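Local coordinates for guanine nucleotide exchange factor SRM1 (Saccharomyces cerevisiae, PDB 3OF7), which promotes the exchange of GDP for GTP on the GTPases Gsp1 and Gsp2, binds chromatin, and controls RNA metabolism and nuclear transport, at residues Ile70-Thr79 / Leu436-Gly447. Residues are numbered along the deposited sequence; the frame is centred on the assembly and turned at random.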
loop_
_atom_site.group_PDB
_atom_site.type_symbol
_atom_site.label_atom_id
_atom_site.label_comp_id
_atom_site.label_asym_id
_atom_site.label_seq_id
_atom_site.Cartn_x
_atom_site.Cartn_y
_atom_site.Cartn_z
ATOM N N ILE A 70 -13.921 -8.484 2.906
ATOM C CA ILE A 70 -13.618 -8.713 1.489
ATOM C C ILE A 70 -12.573 -7.743 0.898
ATOM O O ILE A 70 -12.207 -7.860 -0.269
ATOM C CB ILE A 70 -14.913 -8.695 0.625
ATOM C CG1 ILE A 70 -15.803 -7.502 0.982
ATOM C CG2 ILE A 70 -15.708 -9.981 0.843
ATOM C CD1 ILE A 70 -15.456 -6.207 0.290
ATOM N N SER A 71 -12.105 -6.786 1.702
ATOM C CA SER A 71 -11.034 -5.867 1.268
ATOM C C SER A 71 -10.347 -5.291 2.486
ATOM O O SER A 71 -10.934 -5.206 3.547
ATOM C CB SER A 71 -11.598 -4.695 0.451
ATOM O OG SER A 71 -10.551 -4.026 -0.265
ATOM N N PHE A 72 -9.113 -4.856 2.314
ATOM C CA PHE A 72 -8.462 -4.062 3.355
ATOM C C PHE A 72 -7.377 -3.175 2.772
ATOM O O PHE A 72 -6.871 -3.431 1.679
ATOM C CB PHE A 72 -7.943 -4.945 4.515
ATOM C CG PHE A 72 -6.957 -6.003 4.088
ATOM C CD1 PHE A 72 -5.610 -5.686 3.904
ATOM C CD2 PHE A 72 -7.376 -7.320 3.868
ATOM C CE1 PHE A 72 -4.685 -6.657 3.506
ATOM C CE2 PHE A 72 -6.457 -8.307 3.477
ATOM C CZ PHE A 72 -5.106 -7.966 3.289
ATOM N N ALA A 73 -7.049 -2.108 3.496
ATOM C CA ALA A 73 -6.045 -1.148 3.055
ATOM C C ALA A 73 -5.167 -0.880 4.252
ATOM O O ALA A 73 -5.651 -0.439 5.294
ATOM C CB ALA A 73 -6.703 0.156 2.558
ATOM N N VAL A 74 -3.881 -1.184 4.112
ATOM C CA VAL A 74 -2.941 -1.087 5.227
ATOM C C VAL A 74 -2.159 0.224 5.102
ATOM O O VAL A 74 -1.521 0.472 4.090
ATOM C CB VAL A 74 -1.959 -2.280 5.258
ATOM C CG1 VAL A 74 -1.022 -2.183 6.466
ATOM C CG2 VAL A 74 -2.718 -3.615 5.270
ATOM N N GLY A 75 -2.235 1.055 6.137
ATOM C CA GLY A 75 -1.444 2.286 6.208
ATOM C C GLY A 75 -0.222 2.108 7.101
ATOM O O GLY A 75 0.110 0.991 7.505
ATOM N N GLY A 76 0.442 3.211 7.426
ATOM C CA GLY A 76 1.670 3.153 8.205
ATOM C C GLY A 76 1.473 2.573 9.590
ATOM O O GLY A 76 2.217 1.684 9.995
ATOM N N MET A 77 0.451 3.070 10.299
ATOM C CA MET A 77 0.195 2.695 11.688
ATOM C C MET A 77 -1.274 2.306 11.927
ATOM O O MET A 77 -1.701 2.132 13.072
ATOM C CB MET A 77 0.611 3.839 12.634
ATOM C CG MET A 77 2.118 4.137 12.658
ATOM S SD MET A 77 2.571 5.565 13.679
ATOM N N HIS A 78 -2.055 2.188 10.851
ATOM C CA HIS A 78 -3.460 1.765 10.981
ATOM C C HIS A 78 -3.928 1.020 9.743
ATOM O O HIS A 78 -3.292 1.100 8.697
ATOM C CB HIS A 78 -4.387 2.946 11.287
ATOM C CG HIS A 78 -4.508 3.927 10.162
ATOM N ND1 HIS A 78 -5.649 4.055 9.399
ATOM C CD2 HIS A 78 -3.623 4.822 9.669
ATOM C CE1 HIS A 78 -5.458 4.987 8.482
ATOM N NE2 HIS A 78 -4.236 5.468 8.624
ATOM N N THR A 79 -5.037 0.300 9.870
ATOM C CA THR A 79 -5.599 -0.465 8.764
ATOM C C THR A 79 -7.098 -0.244 8.693
ATOM O O THR A 79 -7.759 -0.075 9.718
ATOM C CB THR A 79 -5.326 -1.976 8.939
ATOM O OG1 THR A 79 -3.911 -2.190 9.046
ATOM C CG2 THR A 79 -5.883 -2.796 7.751
ATOM N N LEU A 436 -5.276 -11.436 -0.902
ATOM C CA LEU A 436 -4.897 -10.029 -0.752
ATOM C C LEU A 436 -3.763 -9.888 0.253
ATOM O O LEU A 436 -3.696 -10.642 1.218
ATOM C CB LEU A 436 -6.099 -9.191 -0.295
ATOM C CG LEU A 436 -7.347 -9.117 -1.189
ATOM C CD1 LEU A 436 -8.475 -8.370 -0.454
ATOM C CD2 LEU A 436 -7.075 -8.459 -2.541
ATOM N N VAL A 437 -2.863 -8.937 0.014
ATOM C CA VAL A 437 -1.806 -8.617 0.969
ATOM C C VAL A 437 -1.641 -7.110 1.073
ATOM O O VAL A 437 -1.919 -6.396 0.115
ATOM C CB VAL A 437 -0.436 -9.228 0.583
ATOM C CG1 VAL A 437 -0.438 -10.737 0.805
ATOM C CG2 VAL A 437 -0.051 -8.878 -0.856
ATOM N N GLY A 438 -1.190 -6.648 2.235
ATOM C CA GLY A 438 -0.922 -5.223 2.471
ATOM C C GLY A 438 0.138 -5.115 3.545
ATOM O O GLY A 438 0.309 -6.040 4.343
ATOM N N CYS A 439 0.862 -4.003 3.564
ATOM C CA CYS A 439 1.981 -3.842 4.500
ATOM C C CYS A 439 2.013 -2.424 5.030
ATOM O O CYS A 439 1.658 -1.484 4.313
ATOM C CB CYS A 439 3.317 -4.122 3.802
ATOM S SG CYS A 439 3.481 -5.744 3.036
ATOM N N GLY A 440 2.429 -2.289 6.284
ATOM C CA GLY A 440 2.564 -0.986 6.934
ATOM C C GLY A 440 3.996 -0.741 7.347
ATOM O O GLY A 440 4.932 -1.343 6.787
ATOM N N GLY A 441 4.182 0.135 8.332
ATOM C CA GLY A 441 5.528 0.500 8.773
ATOM C C GLY A 441 6.304 -0.683 9.332
ATOM O O GLY A 441 7.475 -0.894 8.985
ATOM N N GLN A 442 5.649 -1.454 10.198
ATOM C CA GLN A 442 6.312 -2.524 10.953
ATOM C C GLN A 442 5.521 -3.833 10.982
ATOM O O GLN A 442 5.773 -4.697 11.828
ATOM C CB GLN A 442 6.573 -2.066 12.406
ATOM C CG GLN A 442 7.402 -0.790 12.542
ATOM C CD GLN A 442 7.831 -0.506 13.984
ATOM O OE1 GLN A 442 7.340 -1.126 14.930
ATOM N NE2 GLN A 442 8.756 0.436 14.147
ATOM N N PHE A 443 4.580 -3.993 10.056
ATOM C CA PHE A 443 3.640 -5.114 10.117
ATOM C C PHE A 443 3.046 -5.392 8.746
ATOM O O PHE A 443 3.165 -4.569 7.834
ATOM C CB PHE A 443 2.526 -4.822 11.142
ATOM C CG PHE A 443 1.504 -3.801 10.676
ATOM C CD1 PHE A 443 1.830 -2.450 10.598
ATOM C CD2 PHE A 443 0.208 -4.203 10.328
ATOM C CE1 PHE A 443 0.881 -1.495 10.174
ATOM C CE2 PHE A 443 -0.747 -3.268 9.899
ATOM C CZ PHE A 443 -0.412 -1.911 9.820
ATOM N N SER A 444 2.395 -6.544 8.612
ATOM C CA SER A 444 1.742 -6.943 7.367
ATOM C C SER A 444 0.383 -7.589 7.652
ATOM O O SER A 444 0.120 -8.056 8.767
ATOM C CB SER A 444 2.628 -7.922 6.595
ATOM O OG SER A 444 3.952 -7.428 6.472
ATOM N N VAL A 445 -0.483 -7.588 6.642
ATOM C CA VAL A 445 -1.818 -8.173 6.748
ATOM C C VAL A 445 -2.075 -8.956 5.468
ATOM O O VAL A 445 -1.681 -8.517 4.379
ATOM C CB VAL A 445 -2.917 -7.089 6.908
ATOM C CG1 VAL A 445 -4.317 -7.730 7.006
ATOM C CG2 VAL A 445 -2.649 -6.199 8.126
ATOM N N SER A 446 -2.722 -10.116 5.594
ATOM C CA SER A 446 -3.152 -10.871 4.423
ATOM C C SER A 446 -4.598 -11.358 4.566
ATOM O O SER A 446 -5.168 -11.375 5.659
ATOM C CB SER A 446 -2.213 -12.051 4.148
ATOM O OG SER A 446 -2.324 -13.009 5.182
ATOM N N GLY A 447 -5.181 -11.736 3.439
ATOM C CA GLY A 447 -6.506 -12.315 3.414
ATOM C C GLY A 447 -6.462 -13.493 2.476
ATOM O O GLY A 447 -5.955 -13.381 1.359
HETATM O O HOH W 1 -3.876 -4.124 0.931
HETATM O O HOH W 2 0.521 0.241 2.687
HETATM O O HOH W 3 3.769 0.371 11.810
#
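Phe-72 carries the apolar centre, its ring lying against the hairpin of 436-447 with Val-445 CG1 over one face, 3.8 Å from the ring centroid. Its CG sits between the backbone N and the carbonyl carbon (chi1 58°), and this brings the ring across to the hairpin although its CB does not head there. Gly-438 N meets the ring edge; a CB on Gly-438 would collide with Val-74 CG2, so glycine suits the place. Replacing Phe-72 with an alanine would probably open a gap beside Leu-436 CB and leave Val-445 CG1 without its aromatic cover. Beta-branched Val-74 divides its methyls: CG1 stands 3.4 Å from Phe-443 CZ, while CG2 packs against Val-445 CB. The Phe-443 ring in turn has Gly-76 O and Thr-79 OG1 at its edge.

At the polar edge, Gly-441 N donates a hydrogen bond of 3.0 Å to Gly-76 O, in the carbonyl plane on a lone pair and nearly straight (163°). One water donates to both Phe-72 O and Val-437 O, so solvent bridges the facing strands.

RCC1 repeats 1 (70-79) and 7 (436-447) here join adjacent blades of the seven-bladed propeller, where the ring closes. The edge strand 69-74, nearest the propeller axis in its blade, packs on hairpin 432-450, whose sheet is completed by N-terminal strand 30-34 and whose far side meets strands 379-384 and 388-393 of the preceding blade.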